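Side-chain contacts in DUF1573 domain-containing protein (Porphyromonas gingivalis, PDB 2QSV), which is of unknown function, perhaps linked to a cysteine-type peptidase activity, and is represented here by its C-terminal part, which folds into two Ig-like beta-sandwich domains: residues A[179-184]-A[198-203]; A[140-145]-A[150-155]; A[10-15]-A[43-48]; A[126-131]-A[136-141]. All coordinates share one frame; numbering follows the deposited sequence. Where two conformers were deposited one is given.

Interaction 1. Residues A[179-184]-A[198-203]; sequences LRIAVD and ADISII. With SO4 (sulfate ion), chain B.
I181 lays the end of its longer branch over the terminal methyl of I200, with I181 CD1 3.6 Å from I200 CD1. The I181 CG1 methylene is almost as near, 3.7 Å from I200 CD1, so the I200 methyl rests along the outer half of the I181 branch, and the two side chains cross obliquely. The same first torsion serves both isoleucines: CG1 stands beside the backbone N, anti to the carbonyl carbon (chi1 -65° in I181, -61° in I200), and each CD1 is carried into the space between the strands. L179 comes in more loosely, its CD2 methyl sitting 4.3 Å from I200 CD1 and an equal 4.3 Å from I202 CD1, bridging two successive inward residues of the opposing strand.

Strands 176-183 and 195-204 belong to the two sheets of the second, Ig-like domain, and these segments run nearly antiparallel (155°) with axes 10.9 Å apart. No hydrogen bond joins them; this is the face-to-face core of a beta sandwich, completed by V155 from strand 150-157 and by V216 and I214 from strand 211-219. On the outer side of strand 195-204 a sulfate, probably from the crystallisation liquor, accepts a bond from D199 N to its O1 at 2.8 Å. D199 OD1 forms a salt bridge with K215 NZ, which probably offsets the proximity of two negative groups. Only aliphatic carbons meet between the segments, which implies that hydrophobic burial and shape, with no directional bond, hold the sheets together here.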
# COMPACT_ATOMS: atom_id res chain seq x y z
N LEU A 179 -5.63 18.07 6.61
CA LEU A 179 -5.08 17.20 5.56
C LEU A 179 -5.06 18.00 4.29
O LEU A 179 -6.09 18.40 3.81
CB LEU A 179 -5.96 15.95 5.39
CG LEU A 179 -5.47 14.87 4.40
CD1 LEU A 179 -4.14 14.28 4.82
CD2 LEU A 179 -6.56 13.80 4.33
N ARG A 180 -3.88 18.31 3.76
CA ARG A 180 -3.87 19.16 2.56
C ARG A 180 -3.85 18.23 1.34
O ARG A 180 -2.94 17.48 1.19
CB ARG A 180 -2.60 20.01 2.47
CG ARG A 180 -2.26 20.76 3.76
CD ARG A 180 -3.12 21.89 3.97
NE ARG A 180 -2.63 22.72 5.09
CZ ARG A 180 -3.08 23.95 5.33
NH1 ARG A 180 -3.97 24.46 4.50
NH2 ARG A 180 -2.66 24.66 6.38
N ILE A 181 -4.83 18.37 0.46
CA ILE A 181 -5.03 17.49 -0.69
C ILE A 181 -4.78 18.35 -1.95
O ILE A 181 -5.12 19.54 -2.00
CB ILE A 181 -6.45 16.90 -0.64
CG1 ILE A 181 -6.57 16.00 0.59
CG2 ILE A 181 -6.86 16.15 -1.97
CD1 ILE A 181 -7.99 15.81 1.08
N ALA A 182 -4.11 17.76 -2.94
CA ALA A 182 -3.97 18.40 -4.25
C ALA A 182 -4.20 17.38 -5.39
O ALA A 182 -3.73 16.23 -5.29
CB ALA A 182 -2.61 19.10 -4.39
N VAL A 183 -5.00 17.76 -6.38
CA VAL A 183 -5.23 16.93 -7.59
C VAL A 183 -4.63 17.66 -8.80
O VAL A 183 -4.89 18.84 -8.99
CB VAL A 183 -6.71 16.53 -7.79
CG1 VAL A 183 -6.96 15.83 -9.22
CG2 VAL A 183 -7.15 15.61 -6.69
N ASP A 184 -3.79 16.95 -9.57
CA ASP A 184 -3.09 17.50 -10.73
C ASP A 184 -3.79 17.02 -12.02
O ASP A 184 -3.63 15.86 -12.42
CB ASP A 184 -1.61 17.07 -10.71
CG ASP A 184 -0.70 17.88 -11.70
OD1 ASP A 184 -1.19 18.51 -12.68
OD2 ASP A 184 0.53 17.88 -11.49
N ALA A 198 -10.33 8.15 -6.36
CA ALA A 198 -9.13 7.60 -5.75
C ALA A 198 -9.23 7.69 -4.20
O ALA A 198 -9.89 8.61 -3.67
CB ALA A 198 -7.93 8.33 -6.28
N ASP A 199 -8.64 6.73 -3.51
CA ASP A 199 -8.64 6.72 -2.06
C ASP A 199 -7.41 7.36 -1.43
O ASP A 199 -6.28 7.12 -1.86
CB ASP A 199 -8.73 5.30 -1.49
CG ASP A 199 -10.06 4.63 -1.80
OD1 ASP A 199 -11.12 5.31 -1.78
OD2 ASP A 199 -10.03 3.40 -2.09
N ILE A 200 -7.65 8.17 -0.40
CA ILE A 200 -6.58 8.47 0.55
C ILE A 200 -6.68 7.45 1.69
O ILE A 200 -7.71 7.36 2.30
CB ILE A 200 -6.67 9.92 1.14
CG1 ILE A 200 -6.56 10.95 0.01
CG2 ILE A 200 -5.52 10.09 2.13
CD1 ILE A 200 -7.17 12.40 0.35
N SER A 201 -5.62 6.71 1.97
CA SER A 201 -5.65 5.72 3.03
C SER A 201 -4.87 6.22 4.25
O SER A 201 -3.71 6.68 4.13
CB SER A 201 -5.05 4.39 2.56
OG SER A 201 -5.82 3.87 1.49
N ILE A 202 -5.53 6.15 5.41
CA ILE A 202 -4.92 6.63 6.67
C ILE A 202 -4.87 5.53 7.66
O ILE A 202 -5.86 4.95 7.97
CB ILE A 202 -5.73 7.86 7.29
CG1 ILE A 202 -5.80 9.04 6.29
CG2 ILE A 202 -5.11 8.25 8.70
CD1 ILE A 202 -6.79 10.18 6.67
N ILE A 203 -3.69 5.21 8.15
CA ILE A 203 -3.58 4.28 9.26
C ILE A 203 -3.34 5.10 10.55
O ILE A 203 -2.46 5.93 10.57
CB ILE A 203 -2.48 3.25 9.02
CG1 ILE A 203 -2.97 2.30 7.87
CG2 ILE A 203 -2.22 2.42 10.33
CD1 ILE A 203 -2.06 1.22 7.53
S SO4 B . -6.86 4.09 -5.47
O1 SO4 B . -8.23 4.50 -5.14
O2 SO4 B . -6.85 2.82 -6.23
O3 SO4 B . -6.16 5.10 -6.26
O4 SO4 B . -6.18 3.82 -4.21

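Interaction 2. Residues A[140-145]-A[150-155]; sequences IEIRNV and LRLHSV
The side-chain amide of N144 is gripped from several directions while its carbons lie against L150. ND2 bonds to the carbonyl oxygens of G148 and I171, and OD1 takes the backbone N-H groups of V119 and G146, the latter bond having the form of an Asx turn. With CG anti to the backbone N (chi1 178°), the amide reaches across to L150, and N144 CG comes 3.5 Å from L150 CB. The two side chains run alongside each other, pointing opposite ways. The approach of N144 ND2 to L150 N, 3.3 Å, sets two donors side by side and is not a bond.

Deeper in, I142 uses both branches. Its CG2 meets L150 CD2 at 4.0 Å, the side chains crossing at about a right angle, whereas I142 CD1 faces L152 CD1 tip to tip at 4.1 Å. M120 touches all three residues. Strand 136-144 lies in one sheet and strand 150-157 in the other, and the segments make an angle of 132°; the short connection between them is a beta arch that closes one end of the Ig-like sandwich. Beyond the contact, H153 and S154 form a classic beta bulge opposite I203. The four bonds on one buried amide imply that N144 braces the arch, through G146 and G148, and links it to V119 and I171, while I142, L150 and L152 seal the adjoining core by apolar contact alone.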
# COMPACT_ATOMS: atom_id res chain seq x y z
N ILE A 140 -9.05 18.74 4.21
CA ILE A 140 -10.04 18.10 5.03
C ILE A 140 -9.57 18.23 6.47
O ILE A 140 -8.42 17.92 6.77
CB ILE A 140 -10.23 16.61 4.63
CG1 ILE A 140 -11.11 16.53 3.35
CG2 ILE A 140 -10.86 15.76 5.73
CD1 ILE A 140 -11.21 15.13 2.78
N GLU A 141 -10.46 18.68 7.35
CA GLU A 141 -10.14 18.78 8.75
C GLU A 141 -10.26 17.43 9.43
O GLU A 141 -11.29 16.73 9.35
CB GLU A 141 -11.03 19.83 9.44
CG GLU A 141 -10.69 19.96 10.94
CD GLU A 141 -11.43 21.09 11.67
OE1 GLU A 141 -12.60 21.35 11.41
OE2 GLU A 141 -10.84 21.69 12.56
N ILE A 142 -9.18 17.04 10.07
CA ILE A 142 -9.19 15.82 10.79
C ILE A 142 -9.27 16.13 12.28
O ILE A 142 -8.39 16.78 12.82
CB ILE A 142 -7.93 15.00 10.50
CG1 ILE A 142 -7.89 14.52 9.02
CG2 ILE A 142 -7.83 13.85 11.53
CD1 ILE A 142 -6.59 13.72 8.69
N ARG A 143 -10.25 15.54 12.94
CA ARG A 143 -10.54 15.88 14.28
C ARG A 143 -10.28 14.69 15.20
O ARG A 143 -10.62 13.55 14.85
CB ARG A 143 -12.01 16.26 14.32
CG ARG A 143 -12.32 17.27 15.32
CD ARG A 143 -13.78 17.62 15.29
NE ARG A 143 -14.27 17.64 16.66
CZ ARG A 143 -15.51 17.93 17.03
NH1 ARG A 143 -16.42 18.22 16.10
NH2 ARG A 143 -15.86 17.88 18.32
N ASN A 144 -9.68 14.95 16.36
CA ASN A 144 -9.59 13.94 17.42
C ASN A 144 -10.66 14.14 18.47
O ASN A 144 -10.69 15.19 19.21
CB ASN A 144 -8.15 13.87 18.04
CG ASN A 144 -8.05 12.85 19.19
OD1 ASN A 144 -8.84 11.90 19.26
ND2 ASN A 144 -7.06 13.00 20.06
N VAL A 145 -11.55 13.16 18.60
CA VAL A 145 -12.60 13.23 19.58
C VAL A 145 -12.37 12.19 20.64
O VAL A 145 -13.22 11.97 21.45
CB VAL A 145 -14.08 13.21 19.01
CG1 VAL A 145 -14.31 14.39 18.09
CG2 VAL A 145 -14.40 11.85 18.30
N LEU A 150 -4.45 11.26 19.04
CA LEU A 150 -4.67 10.59 17.76
C LEU A 150 -3.39 10.68 16.98
O LEU A 150 -2.87 11.79 16.76
CB LEU A 150 -5.79 11.28 17.01
CG LEU A 150 -6.13 10.80 15.57
CD1 LEU A 150 -6.69 9.36 15.58
CD2 LEU A 150 -7.14 11.79 14.91
N ARG A 151 -2.85 9.52 16.59
CA ARG A 151 -1.64 9.43 15.81
C ARG A 151 -1.90 8.96 14.39
O ARG A 151 -2.63 7.97 14.21
CB ARG A 151 -0.69 8.44 16.49
CG ARG A 151 -0.26 8.88 17.90
CD ARG A 151 0.60 7.79 18.57
NE ARG A 151 0.64 8.02 20.01
CZ ARG A 151 1.31 9.02 20.58
NH1 ARG A 151 1.99 9.89 19.84
NH2 ARG A 151 1.30 9.17 21.90
N LEU A 152 -1.34 9.66 13.41
CA LEU A 152 -1.52 9.32 12.01
C LEU A 152 -0.25 8.63 11.60
O LEU A 152 0.76 9.28 11.33
CB LEU A 152 -1.77 10.57 11.14
CG LEU A 152 -2.86 11.55 11.53
CD1 LEU A 152 -3.03 12.68 10.49
CD2 LEU A 152 -4.21 10.89 11.87
N HIS A 153 -0.27 7.30 11.65
CA HIS A 153 0.92 6.53 11.36
C HIS A 153 1.33 6.63 9.89
O HIS A 153 2.51 6.64 9.59
CB HIS A 153 0.73 5.07 11.74
CG HIS A 153 0.34 4.86 13.15
ND1 HIS A 153 1.08 5.37 14.20
CD2 HIS A 153 -0.69 4.18 13.70
CE1 HIS A 153 0.53 4.98 15.34
NE2 HIS A 153 -0.54 4.26 15.06
N SER A 154 0.37 6.64 8.98
CA SER A 154 0.71 6.86 7.56
C SER A 154 -0.48 7.44 6.82
O SER A 154 -1.62 7.24 7.23
CB SER A 154 1.18 5.53 6.89
OG SER A 154 0.13 4.59 6.92
N VAL A 155 -0.21 8.17 5.74
CA VAL A 155 -1.24 8.74 4.91
C VAL A 155 -0.74 8.47 3.50
O VAL A 155 0.27 9.02 3.09
CB VAL A 155 -1.46 10.28 5.13
CG1 VAL A 155 -2.43 10.82 4.09
CG2 VAL A 155 -2.03 10.61 6.59

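Interaction 3. Residues A[10-15]-A[43-48]; sequences LLFPIS and PSFVSL
A type I beta turn from P43 to V46, in the first of the two sandwich domains, presents its last two side chains to a phenylalanine that follows strand 9-11. F12 CE2 abuts V46 CG1 at 3.5 Å, the methyl lying at the ring edge, near the ring plane. The same F12 CE2 is 4.1 Å from F45 CE1, and it reaches F45 at the edge of that ring; the two aromatic side chains extend past one another from opposing directions.

F45 takes the crowded position between its backbone N and carbonyl carbon (chi1 51°), which folds the ring back over the turn. P43 CB then lies over the centre of one face, 3.9 Å above the plane. Closing the turn, V46 N donates to P43 O at 3.2 Å. On the other segment, S15 OG donates to P13 O at 2.7 Å, from 40° out of the carbonyl plane, pinning the bend just after F12.

L67 of strand 61-67, V23 of strand 22-29 and L103 of strand 94-105 also touch F12, placing its ring in the core between the two sheets. All three touching residues are buried, and the bond from V46 N to P43 O braces the turn that carries F45 and V46. The meeting of aromatic carbons and a valine methyl implies apolar packing in the core, without directional bonds between the segments.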
# COMPACT_ATOMS: atom_id res chain seq x y z
N LEU A 10 0.64 -7.41 -4.28
CA LEU A 10 0.16 -8.37 -3.29
C LEU A 10 -0.15 -7.59 -2.01
O LEU A 10 0.59 -6.67 -1.65
CB LEU A 10 1.17 -9.49 -3.03
CG LEU A 10 1.58 -10.49 -4.12
CD1 LEU A 10 2.72 -11.37 -3.63
CD2 LEU A 10 0.42 -11.37 -4.61
N LEU A 11 -1.25 -7.92 -1.35
CA LEU A 11 -1.73 -7.10 -0.25
C LEU A 11 -2.14 -7.99 0.90
O LEU A 11 -3.02 -8.85 0.74
CB LEU A 11 -2.89 -6.21 -0.70
CG LEU A 11 -3.63 -5.33 0.33
CD1 LEU A 11 -2.71 -4.26 1.06
CD2 LEU A 11 -4.80 -4.64 -0.37
N PHE A 12 -1.44 -7.85 2.03
CA PHE A 12 -1.79 -8.57 3.24
C PHE A 12 -3.08 -7.94 3.82
O PHE A 12 -3.35 -6.77 3.57
CB PHE A 12 -0.64 -8.52 4.26
CG PHE A 12 0.43 -9.54 4.02
CD1 PHE A 12 0.28 -10.86 4.47
CD2 PHE A 12 1.60 -9.19 3.36
CE1 PHE A 12 1.27 -11.83 4.24
CE2 PHE A 12 2.61 -10.13 3.15
CZ PHE A 12 2.44 -11.47 3.59
N PRO A 13 -3.89 -8.72 4.56
CA PRO A 13 -4.99 -8.05 5.27
C PRO A 13 -4.44 -7.05 6.34
O PRO A 13 -3.27 -7.18 6.76
CB PRO A 13 -5.76 -9.18 5.93
CG PRO A 13 -4.81 -10.37 5.95
CD PRO A 13 -3.85 -10.18 4.80
N ILE A 14 -5.28 -6.12 6.78
CA ILE A 14 -5.00 -5.33 8.00
C ILE A 14 -4.52 -6.27 9.08
O ILE A 14 -5.18 -7.28 9.38
CB ILE A 14 -6.24 -4.63 8.53
CG1 ILE A 14 -6.87 -3.79 7.41
CG2 ILE A 14 -5.89 -3.77 9.78
CD1 ILE A 14 -8.36 -3.58 7.58
N SER A 15 -3.34 -5.98 9.63
CA SER A 15 -2.69 -6.88 10.57
C SER A 15 -2.09 -6.17 11.76
O SER A 15 -1.59 -5.04 11.62
CB SER A 15 -1.52 -7.60 9.90
OG SER A 15 -1.93 -8.37 8.79
N PRO A 43 10.50 -8.50 0.86
CA PRO A 43 10.07 -7.54 1.88
C PRO A 43 10.55 -7.92 3.29
O PRO A 43 10.56 -9.11 3.63
CB PRO A 43 8.55 -7.63 1.81
CG PRO A 43 8.28 -7.91 0.39
CD PRO A 43 9.38 -8.88 -0.02
N SER A 44 10.94 -6.93 4.09
CA SER A 44 11.42 -7.18 5.45
C SER A 44 10.39 -7.85 6.37
O SER A 44 10.76 -8.38 7.43
CB SER A 44 11.85 -5.88 6.10
OG SER A 44 10.74 -5.04 6.28
N PHE A 45 9.11 -7.80 5.98
CA PHE A 45 8.01 -8.31 6.80
C PHE A 45 7.46 -9.64 6.30
O PHE A 45 6.42 -10.11 6.77
CB PHE A 45 6.86 -7.27 6.93
CG PHE A 45 6.38 -6.71 5.60
CD1 PHE A 45 5.39 -7.36 4.84
CD2 PHE A 45 6.90 -5.51 5.10
CE1 PHE A 45 4.94 -6.81 3.61
CE2 PHE A 45 6.44 -4.95 3.89
CZ PHE A 45 5.45 -5.60 3.16
N VAL A 46 8.15 -10.26 5.33
CA VAL A 46 7.72 -11.57 4.85
C VAL A 46 8.79 -12.66 4.97
O VAL A 46 9.98 -12.37 5.08
CB VAL A 46 7.13 -11.59 3.39
CG1 VAL A 46 6.14 -10.46 3.14
CG2 VAL A 46 8.22 -11.66 2.36
N SER A 47 8.32 -13.91 4.94
CA SER A 47 9.14 -15.12 4.90
C SER A 47 8.85 -15.89 3.63
O SER A 47 7.67 -16.01 3.23
CB SER A 47 8.79 -16.01 6.09
OG SER A 47 9.77 -15.88 7.08
N LEU A 48 9.91 -16.39 3.00
CA LEU A 48 9.80 -17.29 1.86
C LEU A 48 10.99 -18.26 1.80
O LEU A 48 12.14 -17.84 1.67
CB LEU A 48 9.68 -16.50 0.55
CG LEU A 48 9.40 -17.26 -0.75
CD1 LEU A 48 7.97 -17.76 -0.79
CD2 LEU A 48 9.70 -16.38 -1.98

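Interaction 4. Residues A[126-131]-A[136-141]; sequences LDMGQL and TKAAIE
The flat T136 carbonyl group is met by the end of M128, whose CE lies 3.5 Å from T136 O. Strands 125-130 and 136-144 lie in opposite sheets of the Ig-like sandwich and are joined by a short beta arch; the segments run nearly antiparallel (160°), 9.6 Å apart at the axes. Within 126-131, and apart from this meeting, the D127 carboxylate forms an Asx turn: its OD1 receives G129 N on the anti side, from 34° out of the carboxylate plane.

M128, a selenomethionine introduced in place of methionine, bends at chi3 (53°), bringing its CE tightly against T136 CG2 at 3.5 Å. On the core side, V183 and V216 pack on M128. Further along, the L126 CD2 methyl rests 3.8 Å from A138 CB, and L126 CB lies 4.2 Å from I140 CD1. At the arch itself L131 CD2 lies 3.7 Å from T136 OG1. T136 OG1 is hydrogen-bonded to E134 O and is also reached by a water that donates to it at 2.6 Å; the same water donates to L131 O at 2.8 Å.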
# COMPACT_ATOMS: atom_id res chain seq x y z
N LEU A 126 -14.96 13.31 -0.78
CA LEU A 126 -14.71 14.63 -1.29
C LEU A 126 -14.86 14.63 -2.83
O LEU A 126 -14.06 14.02 -3.54
CB LEU A 126 -13.28 15.11 -0.91
CG LEU A 126 -12.80 16.43 -1.56
CD1 LEU A 126 -13.64 17.64 -1.12
CD2 LEU A 126 -11.31 16.71 -1.25
N ASP A 127 -15.87 15.34 -3.33
CA ASP A 127 -16.01 15.49 -4.78
C ASP A 127 -15.51 16.86 -5.15
O ASP A 127 -16.14 17.86 -4.82
CB ASP A 127 -17.48 15.27 -5.23
CG ASP A 127 -17.62 15.11 -6.78
OD1 ASP A 127 -16.74 15.53 -7.57
OD2 ASP A 127 -18.66 14.55 -7.18
N MSE A 128 -14.35 16.92 -5.80
CA MSE A 128 -13.77 18.21 -6.17
C MSE A 128 -14.36 18.86 -7.43
O MSE A 128 -13.98 19.98 -7.79
CB MSE A 128 -12.27 18.08 -6.30
CG MSE A 128 -11.67 17.61 -4.99
SE MSE A 128 -9.79 17.57 -5.08
CE MSE A 128 -9.36 19.33 -5.67
N GLY A 129 -15.31 18.18 -8.05
CA GLY A 129 -15.92 18.66 -9.29
C GLY A 129 -14.97 18.72 -10.48
O GLY A 129 -14.02 17.92 -10.59
N GLN A 130 -15.23 19.69 -11.35
CA GLN A 130 -14.48 19.90 -12.58
C GLN A 130 -13.30 20.83 -12.35
O GLN A 130 -13.47 21.93 -11.83
CB GLN A 130 -15.41 20.45 -13.67
CG GLN A 130 -14.71 20.93 -14.93
CD GLN A 130 -15.67 21.08 -16.10
OE1 GLN A 130 -15.93 20.11 -16.83
NE2 GLN A 130 -16.19 22.28 -16.28
N LEU A 131 -12.11 20.38 -12.74
CA LEU A 131 -10.86 21.10 -12.46
C LEU A 131 -10.38 22.03 -13.57
O LEU A 131 -9.66 22.99 -13.29
CB LEU A 131 -9.73 20.12 -12.11
CG LEU A 131 -9.94 19.09 -11.01
CD1 LEU A 131 -8.64 18.37 -10.79
CD2 LEU A 131 -10.40 19.72 -9.72
N THR A 136 -5.39 21.71 -8.26
CA THR A 136 -6.42 22.15 -7.36
C THR A 136 -6.20 21.55 -5.97
O THR A 136 -6.00 20.36 -5.80
CB THR A 136 -7.78 21.82 -7.96
OG1 THR A 136 -7.81 22.35 -9.29
CG2 THR A 136 -8.94 22.42 -7.16
N LYS A 137 -6.19 22.45 -4.98
CA LYS A 137 -6.01 22.12 -3.61
C LYS A 137 -7.33 22.03 -2.86
O LYS A 137 -8.29 22.70 -3.18
CB LYS A 137 -5.13 23.18 -2.94
CG LYS A 137 -3.69 23.16 -3.36
CD LYS A 137 -2.98 24.36 -2.69
CE LYS A 137 -1.55 24.53 -3.20
NZ LYS A 137 -0.75 25.31 -2.22
N ALA A 138 -7.36 21.16 -1.85
CA ALA A 138 -8.46 21.11 -0.91
C ALA A 138 -7.88 20.77 0.46
O ALA A 138 -6.72 20.40 0.59
CB ALA A 138 -9.52 20.07 -1.35
N ALA A 139 -8.69 20.88 1.50
CA ALA A 139 -8.22 20.56 2.84
C ALA A 139 -9.33 19.87 3.59
O ALA A 139 -10.44 20.31 3.55
CB ALA A 139 -7.79 21.83 3.55
N ILE A 140 -9.05 18.74 4.21
CA ILE A 140 -10.04 18.10 5.03
C ILE A 140 -9.57 18.23 6.47
O ILE A 140 -8.42 17.92 6.77
CB ILE A 140 -10.23 16.61 4.63
CG1 ILE A 140 -11.11 16.53 3.35
CG2 ILE A 140 -10.86 15.76 5.73
CD1 ILE A 140 -11.21 15.13 2.78
N GLU A 141 -10.46 18.68 7.35
CA GLU A 141 -10.14 18.78 8.75
C GLU A 141 -10.26 17.43 9.43
O GLU A 141 -11.29 16.73 9.35
CB GLU A 141 -11.03 19.83 9.44
CG GLU A 141 -10.69 19.96 10.94
CD GLU A 141 -11.43 21.09 11.67
OE1 GLU A 141 -12.60 21.35 11.41
OE2 GLU A 141 -10.84 21.69 12.56
O HOH W 1 -9.56 23.83 -10.57

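How the interactions relate
Interactions 1, 2 and 4 are three contacts between the two sheets of one Ig-like sandwich. Interactions 2 and 4 share I140 and E141 on strand 136-144, with centres 18 Å apart, and interaction 1 lies between them, 12 Å from the former and 10 Å from the latter. Strand 176-183 pairs with 136-144 through L179 N to I140 O (2.8 Å), while V183 CG2 packs 3.7 Å from M128 SE. A sodium ion bound at T157, N159 and L162 lies about 9 Å from the I200 side chain and about 13 Å from that of M128. Interaction 3 belongs to the other domain, its centre 24 Å from that of interaction 1.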